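Side-chain contacts in glycerol uptake operon antiterminator regulatory protein (Listeria monocytogenes str. 4b, PDB 3KTS), which probably regulates transcription of the glycerol uptake operon as an antiterminator that responds to glycerol 3-phosphate: residues A[36-40]-A[41-45]; A[86-90]-A[91-95]; A[120-123]-A[124-128]. One frame throughout, in Å; residues are numbered along the deposited sequence.

How the interactions relate
All three interactions are local contacts within three beta-alpha-beta units of one TIM-barrel-like chain; the units of interactions 2 and 3 share strand 103-109. Interactions 1 and 2 sit where a strand gives way to the following helix, 32-39 into 43-52 and 85-88 into 91-99; interaction 3 lies at the other end of such a unit, where helix 113-126 runs out ahead of strand 130-134. Interactions 2 and 3 touch: their centres are 10 Å apart, and Ile94 CG2 lies 3.8 Å from both Val126 CG2 and Pro128 CA. Interaction 1 stands apart, about 7 Å from interaction 2 and about 17 Å from interaction 3 between nearest atoms.

Interaction 1. Residues A[36-40]-A[41-45]; sequences LETHV and AQLKA
Thr38 and Leu43 make the apolar part of this contact, across the turn that leads from strand 32-39 into helix 43-52. One methyl does the work: Leu43 CD1 lies 3.9 Å from Thr38 CB, with Thr38 OG1 and CG2 at similar range. Leu43 CG stands anti to its own backbone N (chi1 -167°), which carries the isobutyl group back toward the strand. Both residues are buried, and leucine suits a position that must fill space on several sides: its side chain also packs on Leu77 and Ile81 of helix 71-81, while Thr38, Val40 and Leu43 all rest on Val64.

The polar part lies among exposed side chains. His39 and Gln42 run side by side in the same direction, and Gln42 OE1 comes obliquely to the imidazole, 3.4 Å from His39 CB and 3.5 Å from His39 ND1. Ring and amide planes are turned 51° from one another, and the approach is packing of polar groups without a hydrogen bond. A polar ring and a flexible amide suit a surface where both can meet water.

Between the two segments the backbone supplies one weak hydrogen bond, from Gln42 N to His39 O at 3.1 Å, bent to 123° at the hydrogen. It spans the turn through Val40 and Ala41. On the strand side, Thr38 O receives a hydrogen bond from Asn65 ND2. The whole is a tight strand-to-helix turn, the first connection of a beta-alpha-beta unit in a TIM-barrel-like fold.

Interaction 2. Residues A[86-90]-A[91-95]; sequences IISTR and GNAIM
Ser88 OG is swung anti to its backbone N (chi1 -178°), which turns the hydroxyl toward the helix, where Ala93 CB lies 3.5 Å off. Ile94 has CG1 anti to the carbonyl carbon, and a second bend brings the end of its side chain back toward the strand segment. There Ile94 CG1 packs 3.4 Å from Arg90 O, and CD1 ends near Ser88 O. Alanine is small enough to let the helix come close to the serine.

The hydroxyl has further work. Ser88 OG accepts a hydrogen bond from Arg90 N at 3.0 Å, an ST turn that bends the chain just past the strand, and it is also hydrogen-bonded to Asp62 OD2. The other oxygen of that carboxylate, OD1, accepts a hydrogen bond from the backbone N of Thr89, so Asp62 grips two successive residues of the turn. A small polar side chain is well placed where the backbone must change direction in a buried setting.

Further out, Arg90 and Asn92 meet by their side chains. Asn92 OD1 stands over one face of the guanidinium, 3.6 Å from Arg90 NH2, and the two planes are 69° apart. The same NH2 lies 3.5 Å from Asn92 CB. This is packing against the flat group without a hydrogen bond.

The axes of 86-88 and 91-95 run roughly antiparallel, at 156°, and approach to 8.1 Å. Ala93 and Asn92 face helix 71-81 through Ile74 and Asp71, whereas Ile94 reaches Ala104 and Gln106 of strand 103-109 and also packs on Pro128.

Interaction 3. Residues A[120-123]-A[124-128]; sequences VALI and QKVQP
Leu122 and Val126, one helical turn apart, touch through Leu122 CD1 and Val126 CG1 at 3.9 Å, methyl against methyl. Ile123 meets Pro128 across the helix end, its CG2 lying 4.0 Å from Pro128 CD, with the two side chains crossing at about a right angle. Ile123 CG2 stands anti to the backbone N, which directs this branch toward the helix end. The proline ring also rests against the peptide, CD being 3.4 Å from Ile123 O. Branched and cyclic apolar residues suit this inward side, where Ile123, Val126 and Pro128 are all buried.

Backbone bonds of the i to i+4 kind hold these groups in step. Val126 N donates to Leu122 O at 2.9 Å, the straightest of the four across the segments at 164°, and Gln127 N to Ile123 O continues the series into the end of the helix. Gln127 has left helical geometry with positive phi, and its side chain folds back: with the chain bent at chi2 (-60°), NE2 donates a hydrogen bond to Gln124 O at 2.9 Å, the oxygen lying almost in the amide plane of Gln127. Glutamine is long enough for this return, which meets a carbonyl of the last helical turn.

Beyond this shell, Lys98 NZ hydrogen-bonds to both Val126 O and Gln127 O, while Ile94 and Gln106 pack on Val126 and Pro128, and Ile151 on Ile123 and Pro128. The arrangement is a helix C-terminus ended by a positive-phi residue and a proline, opening the link from helix 113-126 to strand 130-134 in a beta-alpha-beta unit of the barrel.

Interaction 1. Residues A[36-40]-A[41-45]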
loop_
_atom_site.group_PDB
_atom_site.type_symbol
_atom_site.label_atom_id
_atom_site.label_comp_id
_atom_site.label_asym_id
_atom_site.label_seq_id
_atom_site.Cartn_x
_atom_site.Cartn_y
_atom_site.Cartn_z
ATOM N N LEU A 36 0.521 -1.366 8.802
ATOM C CA LEU A 36 1.860 -1.823 8.455
ATOM C C LEU A 36 2.215 -3.107 9.196
ATOM O O LEU A 36 2.268 -4.184 8.602
ATOM C CB LEU A 36 2.893 -0.736 8.762
ATOM C CG LEU A 36 3.214 0.236 7.626
ATOM C CD1 LEU A 36 3.842 1.510 8.168
ATOM C CD2 LEU A 36 4.124 -0.419 6.597
ATOM N N GLU A 37 2.456 -2.986 10.498
ATOM C CA GLU A 37 2.661 -4.151 11.351
ATOM C C GLU A 37 1.418 -4.452 12.179
ATOM O O GLU A 37 0.812 -3.551 12.758
ATOM C CB GLU A 37 3.866 -3.936 12.269
ATOM C CG GLU A 37 4.293 -5.179 13.033
ATOM C CD GLU A 37 5.276 -4.870 14.146
ATOM O OE1 GLU A 37 5.739 -5.819 14.813
ATOM O OE2 GLU A 37 5.586 -3.678 14.353
ATOM N N THR A 38 1.044 -5.726 12.233
ATOM C CA THR A 38 -0.181 -6.137 12.909
ATOM C C THR A 38 0.009 -7.466 13.634
ATOM O O THR A 38 1.044 -8.118 13.492
ATOM C CB THR A 38 -1.355 -6.266 11.922
ATOM O OG1 THR A 38 -0.947 -7.040 10.787
ATOM C CG2 THR A 38 -1.813 -4.892 11.455
ATOM N N HIS A 39 -0.995 -7.860 14.409
ATOM C CA HIS A 39 -0.970 -9.138 15.097
ATOM C C HIS A 39 -2.215 -9.896 14.681
ATOM O O HIS A 39 -3.320 -9.350 14.716
ATOM C CB HIS A 39 -0.910 -8.921 16.613
ATOM C CG HIS A 39 0.206 -8.015 17.035
ATOM N ND1 HIS A 39 0.088 -6.639 17.042
ATOM C CD2 HIS A 39 1.478 -8.283 17.417
ATOM C CE1 HIS A 39 1.231 -6.103 17.429
ATOM N NE2 HIS A 39 2.091 -7.079 17.665
ATOM N N VAL A 40 -2.023 -11.148 14.266
ATOM C CA VAL A 40 -3.115 -11.998 13.766
ATOM C C VAL A 40 -4.253 -12.194 14.791
ATOM O O VAL A 40 -5.408 -12.400 14.416
ATOM C CB VAL A 40 -2.559 -13.351 13.208
ATOM C CG1 VAL A 40 -2.030 -14.248 14.319
ATOM C CG2 VAL A 40 -3.595 -14.073 12.347
ATOM N N ALA A 41 -3.916 -12.078 16.076
ATOM C CA ALA A 41 -4.872 -12.210 17.171
ATOM C C ALA A 41 -5.856 -11.045 17.196
ATOM O O ALA A 41 -7.067 -11.247 17.299
ATOM C CB ALA A 41 -4.137 -12.309 18.495
ATOM N N GLN A 42 -5.328 -9.832 17.075
ATOM C CA GLN A 42 -6.143 -8.624 17.148
ATOM C C GLN A 42 -6.643 -8.151 15.782
ATOM O O GLN A 42 -7.330 -7.135 15.697
ATOM C CB GLN A 42 -5.351 -7.502 17.822
ATOM C CG GLN A 42 -5.023 -7.741 19.290
ATOM C CD GLN A 42 -3.708 -7.101 19.694
ATOM O OE1 GLN A 42 -2.655 -7.423 19.140
ATOM N NE2 GLN A 42 -3.760 -6.194 20.662
ATOM N N LEU A 43 -6.331 -8.907 14.729
ATOM C CA LEU A 43 -6.484 -8.435 13.347
ATOM C C LEU A 43 -7.907 -8.081 12.882
ATOM O O LEU A 43 -8.129 -6.976 12.384
ATOM C CB LEU A 43 -5.810 -9.399 12.365
ATOM C CG LEU A 43 -5.646 -8.859 10.943
ATOM C CD1 LEU A 43 -4.853 -7.565 10.932
ATOM C CD2 LEU A 43 -5.004 -9.899 10.046
ATOM N N LYS A 44 -8.843 -9.019 13.035
ATOM C CA LYS A 44 -10.233 -8.848 12.582
ATOM C C LYS A 44 -10.907 -7.636 13.224
ATOM O O LYS A 44 -11.620 -6.888 12.550
ATOM C CB LYS A 44 -11.037 -10.132 12.841
ATOM C CG LYS A 44 -12.554 -10.030 12.671
ATOM C CD LYS A 44 -13.190 -11.424 12.610
ATOM C CE LYS A 44 -14.253 -11.641 13.697
ATOM N NZ LYS A 44 -15.474 -10.794 13.553
ATOM N N ALA A 45 -10.655 -7.444 14.518
ATOM C CA ALA A 45 -11.187 -6.312 15.273
ATOM C C ALA A 45 -10.654 -4.981 14.748
ATOM O O ALA A 45 -11.434 -4.063 14.497
ATOM C CB ALA A 45 -10.869 -6.470 16.754
#

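Interaction 2. Residues A[86-90]-A[91-95]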
loop_
_atom_site.group_PDB
_atom_site.type_symbol
_atom_site.label_atom_id
_atom_site.label_comp_id
_atom_site.label_asym_id
_atom_site.label_seq_id
_atom_site.Cartn_x
_atom_site.Cartn_y
_atom_site.Cartn_z
ATOM N N ILE A 86 -5.154 -5.363 -0.182
ATOM C CA ILE A 86 -3.962 -5.973 0.429
ATOM C C ILE A 86 -2.660 -5.572 -0.271
ATOM O O ILE A 86 -2.627 -5.290 -1.473
ATOM C CB ILE A 86 -4.034 -7.533 0.559
ATOM C CG1 ILE A 86 -3.729 -8.226 -0.773
ATOM C CG2 ILE A 86 -5.370 -7.990 1.140
ATOM C CD1 ILE A 86 -2.896 -9.488 -0.630
ATOM N N ILE A 87 -1.586 -5.526 0.505
ATOM C CA ILE A 87 -0.277 -5.213 -0.035
ATOM C C ILE A 87 0.644 -6.362 0.283
ATOM O O ILE A 87 0.777 -6.760 1.439
ATOM C CB ILE A 87 0.303 -3.906 0.543
ATOM C CG1 ILE A 87 -0.635 -2.731 0.242
ATOM C CG2 ILE A 87 1.702 -3.634 -0.031
ATOM C CD1 ILE A 87 -0.391 -1.512 1.089
ATOM N N SER A 88 1.257 -6.908 -0.758
ATOM C CA SER A 88 2.256 -7.941 -0.593
ATOM C C SER A 88 3.422 -7.749 -1.554
ATOM O O SER A 88 3.313 -7.077 -2.585
ATOM C CB SER A 88 1.638 -9.320 -0.790
ATOM O OG SER A 88 2.607 -10.328 -0.572
ATOM N N THR A 89 4.542 -8.355 -1.198
ATOM C CA THR A 89 5.739 -8.292 -2.006
ATOM C C THR A 89 5.833 -9.602 -2.795
ATOM O O THR A 89 6.529 -9.694 -3.814
ATOM C CB THR A 89 6.965 -8.029 -1.098
ATOM O OG1 THR A 89 7.847 -7.091 -1.725
ATOM C CG2 THR A 89 7.690 -9.318 -0.728
ATOM N N ARG A 90 5.075 -10.588 -2.318
ATOM C CA ARG A 90 4.998 -11.911 -2.893
ATOM C C ARG A 90 4.050 -11.884 -4.083
ATOM O O ARG A 90 2.974 -11.291 -4.004
ATOM C CB ARG A 90 4.448 -12.865 -1.837
ATOM C CG ARG A 90 5.098 -14.235 -1.778
ATOM C CD ARG A 90 4.082 -15.272 -1.342
ATOM N NE ARG A 90 4.710 -16.435 -0.727
ATOM C CZ ARG A 90 4.242 -17.677 -0.815
ATOM N NH1 ARG A 90 4.885 -18.671 -0.212
ATOM N NH2 ARG A 90 3.139 -17.930 -1.514
ATOM N N GLY A 91 4.441 -12.536 -5.175
ATOM C CA GLY A 91 3.625 -12.578 -6.392
ATOM C C GLY A 91 2.391 -13.447 -6.258
ATOM O O GLY A 91 1.309 -13.092 -6.748
ATOM N N ASN A 92 2.556 -14.581 -5.581
ATOM C CA ASN A 92 1.475 -15.537 -5.346
ATOM C C ASN A 92 0.312 -14.937 -4.560
ATOM O O ASN A 92 -0.842 -15.323 -4.747
ATOM C CB ASN A 92 2.013 -16.765 -4.615
ATOM C CG ASN A 92 3.236 -17.357 -5.293
ATOM O OD1 ASN A 92 4.361 -17.256 -4.787
ATOM N ND2 ASN A 92 3.026 -17.965 -6.455
ATOM N N ALA A 93 0.627 -13.987 -3.688
ATOM C CA ALA A 93 -0.387 -13.298 -2.903
ATOM C C ALA A 93 -1.183 -12.309 -3.749
ATOM O O ALA A 93 -2.376 -12.119 -3.521
ATOM C CB ALA A 93 0.248 -12.602 -1.723
ATOM N N ILE A 94 -0.518 -11.687 -4.722
ATOM C CA ILE A 94 -1.172 -10.767 -5.647
ATOM C C ILE A 94 -2.123 -11.538 -6.567
ATOM O O ILE A 94 -3.227 -11.069 -6.856
ATOM C CB ILE A 94 -0.129 -9.956 -6.472
ATOM C CG1 ILE A 94 0.786 -9.135 -5.551
ATOM C CG2 ILE A 94 -0.807 -9.056 -7.510
ATOM C CD1 ILE A 94 0.089 -8.037 -4.753
ATOM N N MET A 95 -1.688 -12.726 -6.995
ATOM C CA MET A 95 -2.506 -13.625 -7.817
ATOM C C MET A 95 -3.745 -14.085 -7.058
ATOM O O MET A 95 -4.848 -14.048 -7.590
ATOM C CB MET A 95 -1.694 -14.839 -8.305
ATOM C CG MET A 95 -0.540 -14.478 -9.233
ATOM S SD MET A 95 0.308 -15.827 -10.105
ATOM C CE MET A 95 0.761 -16.975 -8.806
#

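Interaction 3. Residues A[120-123]-A[124-128]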
loop_
_atom_site.group_PDB
_atom_site.type_symbol
_atom_site.label_atom_id
_atom_site.label_comp_id
_atom_site.label_asym_id
_atom_site.label_seq_id
_atom_site.Cartn_x
_atom_site.Cartn_y
_atom_site.Cartn_z
ATOM N N VAL A 120 10.147 -5.893 -12.248
ATOM C CA VAL A 120 9.333 -5.568 -13.425
ATOM C C VAL A 120 8.842 -6.842 -14.113
ATOM O O VAL A 120 7.736 -6.873 -14.647
ATOM C CB VAL A 120 10.033 -4.607 -14.446
ATOM C CG1 VAL A 120 10.345 -3.262 -13.806
ATOM C CG2 VAL A 120 11.292 -5.223 -15.052
ATOM N N ALA A 121 9.658 -7.892 -14.059
ATOM C CA ALA A 121 9.292 -9.197 -14.591
ATOM C C ALA A 121 8.155 -9.812 -13.771
ATOM O O ALA A 121 7.269 -10.459 -14.331
ATOM C CB ALA A 121 10.516 -10.126 -14.626
ATOM N N LEU A 122 8.174 -9.586 -12.456
ATOM C CA LEU A 122 7.130 -10.099 -11.559
ATOM C C LEU A 122 5.814 -9.351 -11.746
ATOM O O LEU A 122 4.748 -9.969 -11.772
ATOM C CB LEU A 122 7.573 -10.040 -10.091
ATOM C CG LEU A 122 6.711 -10.787 -9.061
ATOM C CD1 LEU A 122 6.407 -12.229 -9.501
ATOM C CD2 LEU A 122 7.364 -10.788 -7.698
ATOM N N ILE A 123 5.912 -8.027 -11.879
ATOM C CA ILE A 123 4.780 -7.152 -12.196
ATOM C C ILE A 123 4.121 -7.585 -13.506
ATOM O O ILE A 123 2.892 -7.657 -13.599
ATOM C CB ILE A 123 5.232 -5.670 -12.279
ATOM C CG1 ILE A 123 5.496 -5.120 -10.877
ATOM C CG2 ILE A 123 4.186 -4.801 -12.966
ATOM C CD1 ILE A 123 6.352 -3.874 -10.870
ATOM N N GLN A 124 4.955 -7.897 -14.498
ATOM C CA GLN A 124 4.500 -8.357 -15.802
ATOM C C GLN A 124 3.714 -9.654 -15.690
ATOM O O GLN A 124 2.688 -9.818 -16.352
ATOM C CB GLN A 124 5.692 -8.555 -16.747
ATOM C CG GLN A 124 5.326 -8.550 -18.232
ATOM C CD GLN A 124 4.828 -7.190 -18.713
ATOM O OE1 GLN A 124 5.353 -6.145 -18.320
ATOM N NE2 GLN A 124 3.809 -7.203 -19.570
ATOM N N LYS A 125 4.200 -10.558 -14.839
ATOM C CA LYS A 125 3.583 -11.865 -14.636
ATOM C C LYS A 125 2.246 -11.784 -13.886
ATOM O O LYS A 125 1.236 -12.294 -14.367
ATOM C CB LYS A 125 4.560 -12.828 -13.933
ATOM C CG LYS A 125 3.901 -14.064 -13.293
ATOM C CD LYS A 125 4.906 -15.101 -12.812
ATOM C CE LYS A 125 5.311 -16.046 -13.940
ATOM N NZ LYS A 125 6.101 -17.214 -13.450
ATOM N N VAL A 126 2.234 -11.136 -12.726
ATOM C CA VAL A 126 1.072 -11.237 -11.834
ATOM C C VAL A 126 0.003 -10.169 -12.079
ATOM O O VAL A 126 -1.127 -10.299 -11.600
ATOM C CB VAL A 126 1.475 -11.283 -10.337
ATOM C CG1 VAL A 126 2.519 -12.382 -10.091
ATOM C CG2 VAL A 126 1.984 -9.929 -9.871
ATOM N N GLN A 127 0.372 -9.140 -12.837
ATOM C CA GLN A 127 -0.512 -8.035 -13.207
ATOM C C GLN A 127 -1.238 -7.425 -12.008
ATOM O O GLN A 127 -2.451 -7.581 -11.870
ATOM C CB GLN A 127 -1.508 -8.461 -14.301
ATOM C CG GLN A 127 -0.898 -8.627 -15.677
ATOM C CD GLN A 127 -0.265 -7.347 -16.183
ATOM O OE1 GLN A 127 -0.893 -6.284 -16.178
ATOM N NE2 GLN A 127 0.989 -7.439 -16.618
ATOM N N PRO A 128 -0.500 -6.716 -11.141
ATOM C CA PRO A 128 -1.152 -6.212 -9.952
ATOM C C PRO A 128 -2.062 -5.053 -10.291
ATOM O O PRO A 128 -1.881 -4.402 -11.320
ATOM C CB PRO A 128 0.016 -5.732 -9.098
ATOM C CG PRO A 128 1.054 -5.350 -10.066
ATOM C CD PRO A 128 0.918 -6.309 -11.205
#